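Local coordinates for protein aromatic-L-amino-acid decarboxylase (Catharanthus roseus, PDB 6EEW) that catalyses the pyridoxal 5'-phosphate-dependent decarboxylation of L-tryptophan to tryptamine and of 5-hydroxy-L-tryptophan to serotonin, working as a homodimer, at residues M140-Q145 / L380-Y385; S412-V417 / D487-L492; V35-D40 / K79-D84; T174-R179 / L339-T344; D268-L273 / E308-L313. One frame throughout, in Å; residues are numbered along the deposited sequence. Where two conformers were deposited one is given.

Interaction 1 of 5, residues M140-Q145 / L380-Y385; sequences MDWLAQ and LILRSY
Trp142 and Leu382 provide most of the apolar contact between helices 130-146 and 375-409, whose segments run 57° apart with axes 11.5 Å from each other. The two side chains slide past one another in opposite directions: Trp142 CE3 lies 4.0 Å from Leu382 CD1 and equally near its CB. The adjacent Leu143 crosses Leu382 at about a right angle, Leu143 CD1 4.2 Å from Leu382 CD2, so Leu382 CD1 lies near both the indole and Leu143 CD1.

The second kind of contact is made by the aliphatic part of an arginine. Arg383 CG sits in the plane of the indole, at its edge, 3.9 Å from Trp142 CZ3. The polar ends are satisfied across the dimer interface, Arg383 by Asp80 and Glu72 of the second subunit and Trp142 NE1 by the carbonyl of its Pro64.

The contact joins helix 130-146, which lies on strand 328-332 of the large sheet through Leu143, to helix 375-409, which packs on helix 107-119 and leads on to strand 414-416.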
# COMPACT_ATOMS: atom_id res chain seq x y z
N MET A 140 -10.52 5.63 -13.64
CA MET A 140 -11.59 4.95 -12.91
C MET A 140 -12.91 5.06 -13.64
O MET A 140 -13.70 4.11 -13.65
CB MET A 140 -11.69 5.50 -11.49
CG MET A 140 -10.56 5.04 -10.58
SD MET A 140 -10.54 3.25 -10.32
CE MET A 140 -11.85 3.02 -9.15
N ASP A 141 -13.17 6.19 -14.31
CA ASP A 141 -14.39 6.30 -15.09
C ASP A 141 -14.34 5.43 -16.36
O ASP A 141 -15.34 4.81 -16.74
CB ASP A 141 -14.65 7.77 -15.44
CG ASP A 141 -15.37 8.54 -14.32
OD1 ASP A 141 -15.54 7.99 -13.21
OD2 ASP A 141 -15.77 9.70 -14.55
N TRP A 142 -13.18 5.36 -17.01
CA TRP A 142 -12.99 4.42 -18.12
C TRP A 142 -13.36 3.01 -17.71
O TRP A 142 -14.17 2.34 -18.36
CB TRP A 142 -11.53 4.41 -18.58
CG TRP A 142 -11.17 5.48 -19.52
CD1 TRP A 142 -11.84 6.63 -19.73
CD2 TRP A 142 -10.03 5.51 -20.37
NE1 TRP A 142 -11.19 7.40 -20.68
CE2 TRP A 142 -10.07 6.72 -21.09
CE3 TRP A 142 -8.98 4.61 -20.60
CZ2 TRP A 142 -9.11 7.06 -22.03
CZ3 TRP A 142 -8.01 4.96 -21.54
CH2 TRP A 142 -8.09 6.17 -22.24
N LEU A 143 -12.73 2.54 -16.65
CA LEU A 143 -12.94 1.17 -16.22
C LEU A 143 -14.38 0.95 -15.81
O LEU A 143 -14.99 -0.07 -16.16
CB LEU A 143 -11.97 0.84 -15.10
CG LEU A 143 -11.40 -0.56 -15.09
CD1 LEU A 143 -11.00 -0.95 -16.48
CD2 LEU A 143 -10.18 -0.55 -14.17
N ALA A 144 -14.97 1.93 -15.12
CA ALA A 144 -16.36 1.81 -14.73
C ALA A 144 -17.26 1.61 -15.94
O ALA A 144 -18.20 0.81 -15.90
CB ALA A 144 -16.79 3.06 -13.95
N GLN A 145 -16.98 2.34 -17.03
CA GLN A 145 -17.77 2.20 -18.25
C GLN A 145 -17.54 0.84 -18.90
O GLN A 145 -18.49 0.22 -19.41
CB GLN A 145 -17.43 3.30 -19.24
CG GLN A 145 -17.75 4.70 -18.78
CD GLN A 145 -17.20 5.72 -19.75
OE1 GLN A 145 -17.76 5.91 -20.82
NE2 GLN A 145 -16.08 6.34 -19.40
N LEU A 380 -1.92 2.93 -19.17
CA LEU A 380 -1.11 2.33 -20.22
C LEU A 380 -1.66 0.97 -20.62
O LEU A 380 -1.62 0.62 -21.79
CB LEU A 380 0.35 2.21 -19.80
CG LEU A 380 1.28 3.36 -20.22
CD1 LEU A 380 0.72 4.68 -19.69
CD2 LEU A 380 2.69 3.14 -19.70
N ILE A 381 -2.20 0.20 -19.67
CA ILE A 381 -2.77 -1.10 -20.03
C ILE A 381 -3.94 -0.92 -20.98
O ILE A 381 -3.99 -1.51 -22.08
CB ILE A 381 -3.21 -1.84 -18.75
CG1 ILE A 381 -2.01 -2.15 -17.86
CG2 ILE A 381 -3.99 -3.11 -19.11
CD1 ILE A 381 -2.42 -2.77 -16.52
N LEU A 382 -4.91 -0.11 -20.57
CA LEU A 382 -6.09 0.14 -21.39
C LEU A 382 -5.69 0.66 -22.77
O LEU A 382 -6.13 0.12 -23.79
CB LEU A 382 -7.01 1.10 -20.66
CG LEU A 382 -7.41 0.39 -19.37
CD1 LEU A 382 -8.08 1.36 -18.41
CD2 LEU A 382 -8.35 -0.76 -19.70
N ARG A 383 -4.86 1.69 -22.81
CA ARG A 383 -4.50 2.28 -24.10
C ARG A 383 -3.68 1.32 -24.97
O ARG A 383 -3.81 1.35 -26.19
CB ARG A 383 -3.73 3.58 -23.90
CG ARG A 383 -4.59 4.73 -23.43
CD ARG A 383 -3.90 6.07 -23.66
NE ARG A 383 -3.72 6.35 -25.07
CZ ARG A 383 -3.05 7.40 -25.55
NH1 ARG A 383 -2.47 8.28 -24.73
NH2 ARG A 383 -2.97 7.58 -26.84
N SER A 384 -2.84 0.48 -24.36
CA SER A 384 -1.92 -0.32 -25.15
C SER A 384 -2.56 -1.58 -25.70
O SER A 384 -2.11 -2.10 -26.73
CB SER A 384 -0.70 -0.67 -24.31
OG SER A 384 -0.21 0.48 -23.62
N TYR A 385 -3.60 -2.10 -25.05
CA TYR A 385 -4.24 -3.32 -25.50
C TYR A 385 -5.65 -3.13 -26.03
O TYR A 385 -6.02 -3.82 -27.00
CB TYR A 385 -4.24 -4.35 -24.36
CG TYR A 385 -2.81 -4.63 -23.94
CD1 TYR A 385 -1.83 -4.86 -24.90
CD2 TYR A 385 -2.43 -4.63 -22.61
CE1 TYR A 385 -0.51 -5.10 -24.54
CE2 TYR A 385 -1.11 -4.87 -22.24
CZ TYR A 385 -0.16 -5.11 -23.20
OH TYR A 385 1.16 -5.34 -22.83

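Interaction 2 of 5, residues S412-V417 / D487-L492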
# COMPACT_ATOMS: atom_id res chain seq x y z
N SER A 412 -12.80 -41.15 -15.79
CA SER A 412 -13.79 -41.58 -14.81
C SER A 412 -13.20 -41.76 -13.42
O SER A 412 -13.96 -41.99 -12.47
CB SER A 412 -14.45 -42.88 -15.29
OG SER A 412 -13.48 -43.86 -15.57
N ARG A 413 -11.87 -41.72 -13.29
CA ARG A 413 -11.26 -41.78 -11.97
C ARG A 413 -11.38 -40.46 -11.24
O ARG A 413 -11.41 -40.43 -10.01
CB ARG A 413 -9.78 -42.17 -12.09
CG ARG A 413 -9.54 -43.51 -12.75
CD ARG A 413 -8.06 -43.73 -13.02
NE ARG A 413 -7.45 -42.65 -13.80
CZ ARG A 413 -6.20 -42.65 -14.23
NH1 ARG A 413 -5.40 -43.68 -13.97
NH2 ARG A 413 -5.73 -41.63 -14.94
N PHE A 414 -11.49 -39.36 -11.98
CA PHE A 414 -11.57 -38.02 -11.44
C PHE A 414 -13.01 -37.51 -11.50
O PHE A 414 -13.86 -38.06 -12.20
CB PHE A 414 -10.66 -37.08 -12.23
CG PHE A 414 -9.19 -37.41 -12.11
CD1 PHE A 414 -8.61 -38.36 -12.93
CD2 PHE A 414 -8.39 -36.72 -11.22
CE1 PHE A 414 -7.27 -38.65 -12.83
CE2 PHE A 414 -7.04 -37.01 -11.12
CZ PHE A 414 -6.48 -37.97 -11.92
N GLU A 415 -13.26 -36.44 -10.75
CA GLU A 415 -14.56 -35.81 -10.73
C GLU A 415 -14.36 -34.32 -10.55
O GLU A 415 -13.45 -33.89 -9.83
CB GLU A 415 -15.44 -36.39 -9.61
CG GLU A 415 -15.20 -35.79 -8.23
CD GLU A 415 -16.19 -36.31 -7.19
OE1 GLU A 415 -16.86 -37.34 -7.46
OE2 GLU A 415 -16.32 -35.70 -6.12
N ILE A 416 -15.22 -33.54 -11.21
CA ILE A 416 -15.28 -32.10 -10.98
C ILE A 416 -16.17 -31.86 -9.78
O ILE A 416 -17.35 -32.23 -9.79
CB ILE A 416 -15.80 -31.37 -12.23
CG1 ILE A 416 -15.00 -31.76 -13.47
CG2 ILE A 416 -15.71 -29.87 -12.01
CD1 ILE A 416 -13.55 -31.34 -13.44
N VAL A 417 -15.62 -31.22 -8.74
CA VAL A 417 -16.30 -31.13 -7.46
C VAL A 417 -17.38 -30.05 -7.47
O VAL A 417 -18.45 -30.23 -6.87
CB VAL A 417 -15.27 -30.88 -6.35
CG1 VAL A 417 -15.96 -30.70 -5.01
CG2 VAL A 417 -14.25 -32.02 -6.30
N ASP A 487 -1.17 -34.21 -18.77
CA ASP A 487 -0.42 -35.44 -19.00
C ASP A 487 0.32 -35.86 -17.73
O ASP A 487 0.29 -37.04 -17.35
CB ASP A 487 0.57 -35.24 -20.15
CG ASP A 487 -0.12 -35.14 -21.49
OD1 ASP A 487 -1.21 -35.72 -21.65
OD2 ASP A 487 0.43 -34.45 -22.39
N LEU A 488 0.97 -34.91 -17.06
CA LEU A 488 1.72 -35.23 -15.85
C LEU A 488 0.79 -35.73 -14.75
O LEU A 488 1.12 -36.68 -14.03
CB LEU A 488 2.47 -33.99 -15.36
CG LEU A 488 3.28 -34.14 -14.07
CD1 LEU A 488 4.43 -35.11 -14.24
CD2 LEU A 488 3.76 -32.79 -13.52
N ILE A 489 -0.36 -35.08 -14.59
CA ILE A 489 -1.33 -35.51 -13.59
C ILE A 489 -1.73 -36.95 -13.83
O ILE A 489 -1.77 -37.77 -12.90
CB ILE A 489 -2.55 -34.57 -13.60
CG1 ILE A 489 -2.12 -33.14 -13.22
CG2 ILE A 489 -3.64 -35.10 -12.68
CD1 ILE A 489 -3.23 -32.11 -13.25
N GLN A 490 -2.01 -37.30 -15.09
CA GLN A 490 -2.40 -38.67 -15.40
C GLN A 490 -1.26 -39.64 -15.13
O GLN A 490 -1.48 -40.74 -14.61
CB GLN A 490 -2.86 -38.77 -16.86
CG GLN A 490 -4.31 -38.34 -17.07
CD GLN A 490 -4.80 -38.62 -18.48
OE1 GLN A 490 -4.14 -38.26 -19.47
NE2 GLN A 490 -5.94 -39.28 -18.58
N LYS A 491 -0.02 -39.27 -15.48
CA LYS A 491 1.11 -40.16 -15.21
C LYS A 491 1.26 -40.40 -13.72
O LYS A 491 1.46 -41.54 -13.28
CB LYS A 491 2.41 -39.59 -15.78
CG LYS A 491 3.61 -40.50 -15.48
CD LYS A 491 4.93 -39.96 -16.03
CE LYS A 491 5.40 -38.72 -15.28
NZ LYS A 491 6.77 -38.30 -15.69
N LEU A 492 1.19 -39.34 -12.92
CA LEU A 492 1.36 -39.50 -11.48
C LEU A 492 0.20 -40.27 -10.87
O LEU A 492 0.39 -40.99 -9.87
CB LEU A 492 1.52 -38.14 -10.81
CG LEU A 492 2.77 -37.37 -11.24
CD1 LEU A 492 2.90 -36.04 -10.51
CD2 LEU A 492 4.00 -38.24 -11.04
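Arg413 and Gln490 mark the nearest approach of the two backbones, yet their CA atoms stay 10.0 Å apart, so segment 412-417 and helical segment 487-492 meet through side chains alone. In the former, the chain passes from a loop into strand 414-416, and the CB atoms of Arg413 and Phe414 both face the helix. The buried Phe414 meets Ile489: its CZ lies 4.1 Å from Ile489 CG2, the methyl meeting the ring obliquely. That strand is an outer member of the four-stranded antiparallel sheet that, as in other fold-type I pyridoxal phosphate enzymes, belongs to the small C-terminal domain, and helix 479-496 lies against it beside helix 438-451, where Ile489 also touches Leu449. Next to this apolar patch the Arg413 chain bends at chi3 (-55°), bringing NH2 to the edge of the Phe414 ring and, 4.2 Å away, to Gln490 CG. The guanidinium and the Gln490 amide are steeply turned, their planes 76° apart, and share no hydrogen bond. Salt bridges from NH2 to Asp411 and from NH1 to Asp494 probably fix the rotation of the guanidinium, while Gln490 NE2 makes a weak hydrogen bond to Asp411.

Interaction 3 of 5, residues V35-D40 / K79-D84; sequences VDFIAD and KDIQKD
Phe37 bridges helices 24-44 and 74-85, its CA 9.9 Å from the CA of Gln82. Its ring carbon CG stands trans to the backbone N (chi1 180°), which sends the ring straight out from the helix towards its partner. Gln82 answers with a folded chain. Its CB leaves the helix to one side, but a chi1 of -92°, away from a staggered position, and a bend at chi2 (-73°) curl the chain back over the gap. The methylene, not the amide, then makes the tightest contact: Gln82 CG lies in the plane of the phenyl ring at its edge, 3.6 Å from Phe37 CE1. Ring and amide planes are nearly perpendicular, and Gln82 CD follows at 3.8 Å from the same CE1. Ile81 comes to the ring obliquely, its CG2 4.3 Å from Phe37 CZ. Ile86, just beyond helix 74-85, touches both Phe37 and Ile81, while Ile81 also packs on Trp379 of the second subunit. Asp36 and Asp40 form salt bridges with Arg28 of that subunit. The pairing is consistent with the N-terminal helical region that, in relatives such as DOPA decarboxylase, packs against the other subunit.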
# COMPACT_ATOMS: atom_id res chain seq x y z
N VAL A 35 17.15 -4.49 -16.99
CA VAL A 35 16.17 -4.86 -18.00
C VAL A 35 16.59 -6.14 -18.70
O VAL A 35 15.78 -7.05 -18.92
CB VAL A 35 15.96 -3.72 -19.01
CG1 VAL A 35 15.23 -4.24 -20.24
CG2 VAL A 35 15.17 -2.60 -18.36
N ASP A 36 17.86 -6.22 -19.08
CA ASP A 36 18.31 -7.44 -19.75
C ASP A 36 18.20 -8.64 -18.80
O ASP A 36 17.77 -9.73 -19.20
CB ASP A 36 19.74 -7.28 -20.26
CG ASP A 36 19.81 -6.36 -21.47
OD1 ASP A 36 18.84 -6.32 -22.24
OD2 ASP A 36 20.83 -5.66 -21.64
N PHE A 37 18.51 -8.43 -17.52
CA PHE A 37 18.41 -9.53 -16.57
C PHE A 37 16.96 -9.99 -16.41
O PHE A 37 16.68 -11.19 -16.35
CB PHE A 37 18.98 -9.11 -15.22
CG PHE A 37 18.91 -10.19 -14.17
CD1 PHE A 37 19.83 -11.22 -14.15
CD2 PHE A 37 17.91 -10.16 -13.20
CE1 PHE A 37 19.76 -12.22 -13.19
CE2 PHE A 37 17.83 -11.15 -12.24
CZ PHE A 37 18.77 -12.18 -12.23
N ILE A 38 16.03 -9.03 -16.33
CA ILE A 38 14.62 -9.35 -16.13
C ILE A 38 14.06 -10.07 -17.35
O ILE A 38 13.27 -11.02 -17.22
CB ILE A 38 13.82 -8.07 -15.83
CG1 ILE A 38 14.23 -7.46 -14.49
CG2 ILE A 38 12.31 -8.34 -15.91
CD1 ILE A 38 13.52 -6.14 -14.17
N ALA A 39 14.40 -9.60 -18.55
CA ALA A 39 13.95 -10.29 -19.75
C ALA A 39 14.49 -11.70 -19.79
O ALA A 39 13.78 -12.64 -20.17
CB ALA A 39 14.36 -9.51 -20.99
N ASP A 40 15.75 -11.89 -19.38
CA ASP A 40 16.31 -13.23 -19.32
C ASP A 40 15.55 -14.10 -18.32
O ASP A 40 15.35 -15.30 -18.55
CB ASP A 40 17.79 -13.16 -18.95
CG ASP A 40 18.61 -12.44 -20.01
OD1 ASP A 40 18.02 -12.00 -21.02
OD2 ASP A 40 19.85 -12.31 -19.83
N LYS A 79 25.22 -11.62 -8.70
CA LYS A 79 25.57 -13.02 -8.48
C LYS A 79 24.77 -13.60 -7.33
O LYS A 79 24.21 -14.70 -7.44
CB LYS A 79 27.07 -13.14 -8.21
CG LYS A 79 27.58 -14.56 -8.20
CD LYS A 79 29.05 -14.63 -7.78
CE LYS A 79 29.25 -14.17 -6.34
NZ LYS A 79 30.69 -14.20 -5.96
N ASP A 80 24.66 -12.86 -6.23
CA ASP A 80 23.93 -13.36 -5.07
C ASP A 80 22.44 -13.47 -5.35
O ASP A 80 21.75 -14.32 -4.77
CB ASP A 80 24.15 -12.45 -3.87
CG ASP A 80 25.58 -12.48 -3.37
OD1 ASP A 80 26.37 -13.31 -3.89
OD2 ASP A 80 25.92 -11.67 -2.48
N ILE A 81 21.91 -12.61 -6.21
CA ILE A 81 20.51 -12.70 -6.57
C ILE A 81 20.27 -13.95 -7.41
O ILE A 81 19.25 -14.63 -7.26
CB ILE A 81 20.07 -11.43 -7.31
CG1 ILE A 81 20.08 -10.26 -6.32
CG2 ILE A 81 18.69 -11.63 -7.92
CD1 ILE A 81 19.70 -8.96 -6.91
N GLN A 82 21.22 -14.27 -8.29
CA GLN A 82 21.10 -15.48 -9.10
C GLN A 82 21.25 -16.74 -8.24
O GLN A 82 20.60 -17.75 -8.51
CB GLN A 82 22.13 -15.47 -10.22
CG GLN A 82 21.62 -14.87 -11.52
CD GLN A 82 20.63 -15.78 -12.26
OE1 GLN A 82 19.70 -16.32 -11.66
NE2 GLN A 82 20.85 -15.96 -13.56
N LYS A 83 22.08 -16.67 -7.20
CA LYS A 83 22.51 -17.86 -6.48
C LYS A 83 21.77 -18.10 -5.17
O LYS A 83 21.66 -19.26 -4.75
CB LYS A 83 24.02 -17.78 -6.23
CG LYS A 83 24.67 -19.04 -5.68
CD LYS A 83 26.08 -18.71 -5.23
CE LYS A 83 26.06 -17.59 -4.19
NZ LYS A 83 27.42 -17.22 -3.75
N ASP A 84 21.25 -17.06 -4.52
CA ASP A 84 20.67 -17.15 -3.19
C ASP A 84 19.22 -16.68 -3.11
O ASP A 84 18.50 -17.11 -2.21
CB ASP A 84 21.47 -16.32 -2.17
CG ASP A 84 22.93 -16.72 -2.10
OD1 ASP A 84 23.22 -17.94 -2.05
OD2 ASP A 84 23.79 -15.81 -2.08

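Interaction 4 of 5, residues T174-R179 / L339-T344; sequences TIIAAR and LRALTT
Ala341 presses its single methyl directly onto the backbone of helix 167-186, where its CB stands only 3.3 Å from Ala177 CA. With alanine on both sides the backbones come close: the CA atoms of Ala177 and Ala341 are 4.7 Å apart, and Ala177 CB lies 3.9 Å from Ala341 CB. Ile176 flanks the spot: CG2, set trans to the backbone N, touches Ala341 CB at 4.1 Å and Leu342 CD1 at 4.3 Å. Helix 335-341 ends just here, and Leu342, the first residue to leave helical geometry, swings its tip back towards the isoleucine.

In the next shell, Ile176 CG1 lies over one face of the Arg179 guanidinium, offset to its rim. That group donates to the carbonyls of Lys211 and Leu212 of the second subunit, whereas Lys211 of that subunit reaches the Arg340 and Thr343 carbonyls.

Behind the contact, helix 167-186 rests on strands 251-258 and 283-287 of the large sheet, and Leu339, Arg340 and Thr343 lean on Tyr348 of helix 346-350, an L-tryptophan-binding residue.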
# COMPACT_ATOMS: atom_id res chain seq x y z
N THR A 174 -14.54 0.60 3.25
CA THR A 174 -16.00 0.64 3.13
C THR A 174 -16.67 0.23 4.44
O THR A 174 -17.72 0.78 4.80
CB THR A 174 -16.50 -0.24 1.97
OG1 THR A 174 -16.27 -1.63 2.24
CG2 THR A 174 -15.83 0.17 0.69
N ILE A 175 -16.06 -0.70 5.17
CA ILE A 175 -16.59 -1.10 6.48
C ILE A 175 -16.56 0.08 7.44
O ILE A 175 -17.49 0.28 8.23
CB ILE A 175 -15.79 -2.28 7.05
CG1 ILE A 175 -15.85 -3.48 6.13
CG2 ILE A 175 -16.29 -2.63 8.44
CD1 ILE A 175 -15.13 -4.70 6.71
N ILE A 176 -15.48 0.86 7.43
CA ILE A 176 -15.42 2.00 8.35
C ILE A 176 -16.45 3.05 7.95
O ILE A 176 -17.09 3.67 8.80
CB ILE A 176 -14.00 2.60 8.41
CG1 ILE A 176 -13.04 1.64 9.12
CG2 ILE A 176 -14.05 3.95 9.10
CD1 ILE A 176 -11.61 2.09 9.13
N ALA A 177 -16.61 3.28 6.64
CA ALA A 177 -17.64 4.20 6.17
C ALA A 177 -19.02 3.80 6.69
O ALA A 177 -19.77 4.63 7.22
CB ALA A 177 -17.63 4.26 4.64
N ALA A 178 -19.37 2.52 6.54
CA ALA A 178 -20.66 2.06 7.04
C ALA A 178 -20.75 2.23 8.55
O ALA A 178 -21.79 2.69 9.08
CB ALA A 178 -20.87 0.60 6.65
N ARG A 179 -19.69 1.84 9.27
CA ARG A 179 -19.65 1.98 10.72
C ARG A 179 -19.90 3.42 11.14
O ARG A 179 -20.67 3.68 12.07
CB ARG A 179 -18.30 1.50 11.27
CG ARG A 179 -18.17 1.58 12.81
CD ARG A 179 -16.68 1.55 13.24
NE ARG A 179 -16.03 2.82 12.95
CZ ARG A 179 -14.71 3.01 12.91
NH1 ARG A 179 -13.88 1.99 13.12
NH2 ARG A 179 -14.23 4.21 12.62
N LEU A 339 -15.71 9.73 2.58
CA LEU A 339 -14.93 10.89 2.99
C LEU A 339 -15.22 11.25 4.45
O LEU A 339 -14.29 11.42 5.25
CB LEU A 339 -15.24 12.04 2.05
CG LEU A 339 -14.29 12.08 0.86
CD1 LEU A 339 -13.98 10.66 0.40
CD2 LEU A 339 -14.87 12.89 -0.28
N ARG A 340 -16.50 11.33 4.83
CA ARG A 340 -16.81 11.58 6.23
C ARG A 340 -16.12 10.56 7.11
O ARG A 340 -15.55 10.89 8.16
CB ARG A 340 -18.32 11.54 6.46
CG ARG A 340 -19.03 12.69 5.81
CD ARG A 340 -20.50 12.69 6.13
NE ARG A 340 -20.79 13.02 7.52
CZ ARG A 340 -20.80 14.26 7.97
NH1 ARG A 340 -20.50 15.26 7.15
NH2 ARG A 340 -21.10 14.51 9.24
N ALA A 341 -16.14 9.29 6.68
CA ALA A 341 -15.58 8.24 7.53
C ALA A 341 -14.09 8.43 7.75
O ALA A 341 -13.58 8.16 8.84
CB ALA A 341 -15.85 6.87 6.90
N LEU A 342 -13.36 8.90 6.73
CA LEU A 342 -11.90 8.87 6.73
C LEU A 342 -11.27 10.20 7.13
O LEU A 342 -10.11 10.47 6.77
CB LEU A 342 -11.39 8.45 5.35
CG LEU A 342 -11.13 6.97 5.12
CD1 LEU A 342 -12.19 6.11 5.83
CD2 LEU A 342 -11.10 6.67 3.63
N THR A 343 -11.97 11.03 7.89
CA THR A 343 -11.38 12.29 8.34
C THR A 343 -11.91 12.63 9.71
O THR A 343 -12.96 12.13 10.14
CB THR A 343 -11.67 13.44 7.38
OG1 THR A 343 -10.98 14.62 7.83
CG2 THR A 343 -13.15 13.74 7.36
N THR A 344 -11.14 13.43 10.45
CA THR A 344 -11.61 13.99 11.70
C THR A 344 -11.92 15.48 11.58
O THR A 344 -12.37 16.09 12.56
CB THR A 344 -10.60 13.74 12.83
OG1 THR A 344 -9.27 14.07 12.40
CG2 THR A 344 -10.65 12.29 13.28

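Interaction 5 of 5, residues D268-L273 / E308-L313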
# COMPACT_ATOMS: atom_id res chain seq x y z
N ASP A 268 -21.61 -15.17 -5.03
CA ASP A 268 -22.80 -14.74 -4.30
C ASP A 268 -23.70 -13.95 -5.24
O ASP A 268 -23.21 -13.16 -6.04
CB ASP A 268 -22.42 -13.88 -3.10
CG ASP A 268 -21.54 -14.62 -2.12
OD1 ASP A 268 -21.84 -15.79 -1.82
OD2 ASP A 268 -20.53 -14.02 -1.66
N PRO A 269 -25.03 -14.13 -5.14
CA PRO A 269 -25.94 -13.51 -6.11
C PRO A 269 -26.14 -12.04 -5.78
O PRO A 269 -26.84 -11.69 -4.83
CB PRO A 269 -27.23 -14.33 -5.94
CG PRO A 269 -27.21 -14.77 -4.51
CD PRO A 269 -25.74 -14.96 -4.15
N VAL A 270 -25.51 -11.17 -6.58
CA VAL A 270 -25.57 -9.74 -6.31
C VAL A 270 -27.01 -9.24 -6.36
O VAL A 270 -27.43 -8.43 -5.52
CB VAL A 270 -24.67 -8.97 -7.30
CG1 VAL A 270 -24.97 -7.49 -7.23
CG2 VAL A 270 -23.20 -9.24 -7.00
N ASP A 271 -27.79 -9.71 -7.33
CA ASP A 271 -29.11 -9.14 -7.59
C ASP A 271 -30.05 -9.33 -6.40
O ASP A 271 -30.74 -8.38 -6.00
CB ASP A 271 -29.71 -9.73 -8.87
CG ASP A 271 -29.55 -11.23 -8.94
OD1 ASP A 271 -29.09 -11.82 -7.93
OD2 ASP A 271 -29.86 -11.82 -10.01
N SER A 272 -30.13 -10.54 -5.85
CA SER A 272 -31.03 -10.77 -4.71
C SER A 272 -30.46 -10.22 -3.39
O SER A 272 -31.19 -9.63 -2.58
CB SER A 272 -31.32 -12.26 -4.56
OG SER A 272 -30.11 -13.01 -4.50
N LEU A 273 -29.15 -10.41 -3.17
CA LEU A 273 -28.54 -9.97 -1.93
C LEU A 273 -28.60 -8.46 -1.79
O LEU A 273 -28.81 -7.94 -0.69
CB LEU A 273 -27.09 -10.45 -1.83
CG LEU A 273 -26.87 -11.95 -1.74
CD1 LEU A 273 -25.39 -12.27 -1.70
CD2 LEU A 273 -27.59 -12.53 -0.53
N GLU A 308 -26.54 -1.58 -9.49
CA GLU A 308 -27.06 -0.25 -9.19
C GLU A 308 -27.60 -0.14 -7.77
O GLU A 308 -27.66 0.98 -7.23
CB GLU A 308 -28.14 0.14 -10.20
CG GLU A 308 -29.34 -0.78 -10.27
CD GLU A 308 -29.15 -1.90 -11.29
OE1 GLU A 308 -28.00 -2.07 -11.78
OE2 GLU A 308 -30.13 -2.59 -11.62
N ARG A 309 -27.97 -1.25 -7.13
CA ARG A 309 -28.43 -1.20 -5.75
C ARG A 309 -27.28 -1.31 -4.75
O ARG A 309 -27.52 -1.17 -3.54
CB ARG A 309 -29.42 -2.33 -5.47
CG ARG A 309 -30.75 -2.19 -6.16
CD ARG A 309 -31.69 -3.32 -5.73
NE ARG A 309 -31.24 -4.62 -6.22
CZ ARG A 309 -31.52 -5.10 -7.42
NH1 ARG A 309 -32.24 -4.37 -8.27
NH2 ARG A 309 -31.08 -6.30 -7.79
N VAL A 310 -26.08 -1.55 -5.22
CA VAL A 310 -24.95 -1.92 -4.39
C VAL A 310 -24.22 -0.69 -3.89
O VAL A 310 -24.20 0.37 -4.52
CB VAL A 310 -24.02 -2.86 -5.18
CG1 VAL A 310 -22.62 -2.79 -4.61
CG2 VAL A 310 -24.55 -4.28 -5.05
N ASP A 311 -23.63 -0.82 -2.70
CA ASP A 311 -22.97 0.32 -2.10
C ASP A 311 -21.54 0.48 -2.60
O ASP A 311 -21.14 1.57 -3.00
CB ASP A 311 -22.97 0.18 -0.59
CG ASP A 311 -24.35 0.20 -0.03
OD1 ASP A 311 -25.01 1.27 -0.08
OD2 ASP A 311 -24.78 -0.86 0.46
N SER A 312 -20.78 -0.61 -2.67
CA SER A 312 -19.42 -0.45 -3.17
C SER A 312 -19.00 -1.70 -3.91
O SER A 312 -19.60 -2.77 -3.77
CB SER A 312 -18.42 -0.10 -2.06
OG SER A 312 -18.54 -0.93 -0.89
N LEU A 313 -17.97 -1.54 -4.75
CA LEU A 313 -17.45 -2.64 -5.55
C LEU A 313 -15.94 -2.55 -5.64
O LEU A 313 -15.39 -1.45 -5.73
CB LEU A 313 -18.08 -2.65 -6.95
CG LEU A 313 -17.32 -3.44 -8.02
CD1 LEU A 313 -17.53 -4.94 -7.81
CD2 LEU A 313 -17.77 -3.00 -9.40
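Arg309 and Asp271 bury the most surface here and are joined by a hydrogen bond from the arginine to a main-chain carbonyl. Arg309 bends at chi3 (-68°) and brings NH2 to 2.8 Å from Asp271 O. The bond is not straight, with an N-H...O angle of 139°. The carboxylate is not in contact with the guanidinium; Asp271 OD1 accepts from Ser272 N at 2.7 Å. Arg309 NE is hydrogen-bonded to Ser274 OG, about one turn after Asp271.

Beside the polar pair, Val270 and Val310 cross at about a right angle, with CG1 of Val270 3.9 Å from CG2 of Val310. Val270 packs also on Val286 and Val310 on Ile284, both of strand 283-287. The contact thus ties the start of helix 270-280, the crossover helix between parallel strands 251-258 and 283-287, to the run-in of the adjoining strand 312-315.

Its chemistry implies two parts: a buried valine contact on the sheet, and an arginine hydrogen-bonded to a carbonyl in the first turn of the helix, probably with some electrostatic help from the nearby aspartate.

The five contacts grade from core to surface. Interactions 1 and 4 are fully buried, and interaction 5 is partly so; all three belong to the large domain round the main seven-stranded sheet. Interaction 5 is nested within the loop closed by interaction 4, and the two touch where Thr174 CG2 meets Ser312 OG at 3.3 Å. Interaction 3 centres on one phenylalanine, whereas interaction 2 pairs a phenylalanine-isoleucine contact with an arginine-glutamine one. Helix 375-409 leads from interaction 1 towards the strand of interaction 2. Interactions 1, 3 and 4 also meet the second subunit, and a salt bridge across the dimer joins interaction 1 of one chain to the helix of interaction 3 in the other. Interaction 5 alone has a hydrogen bond between its segments.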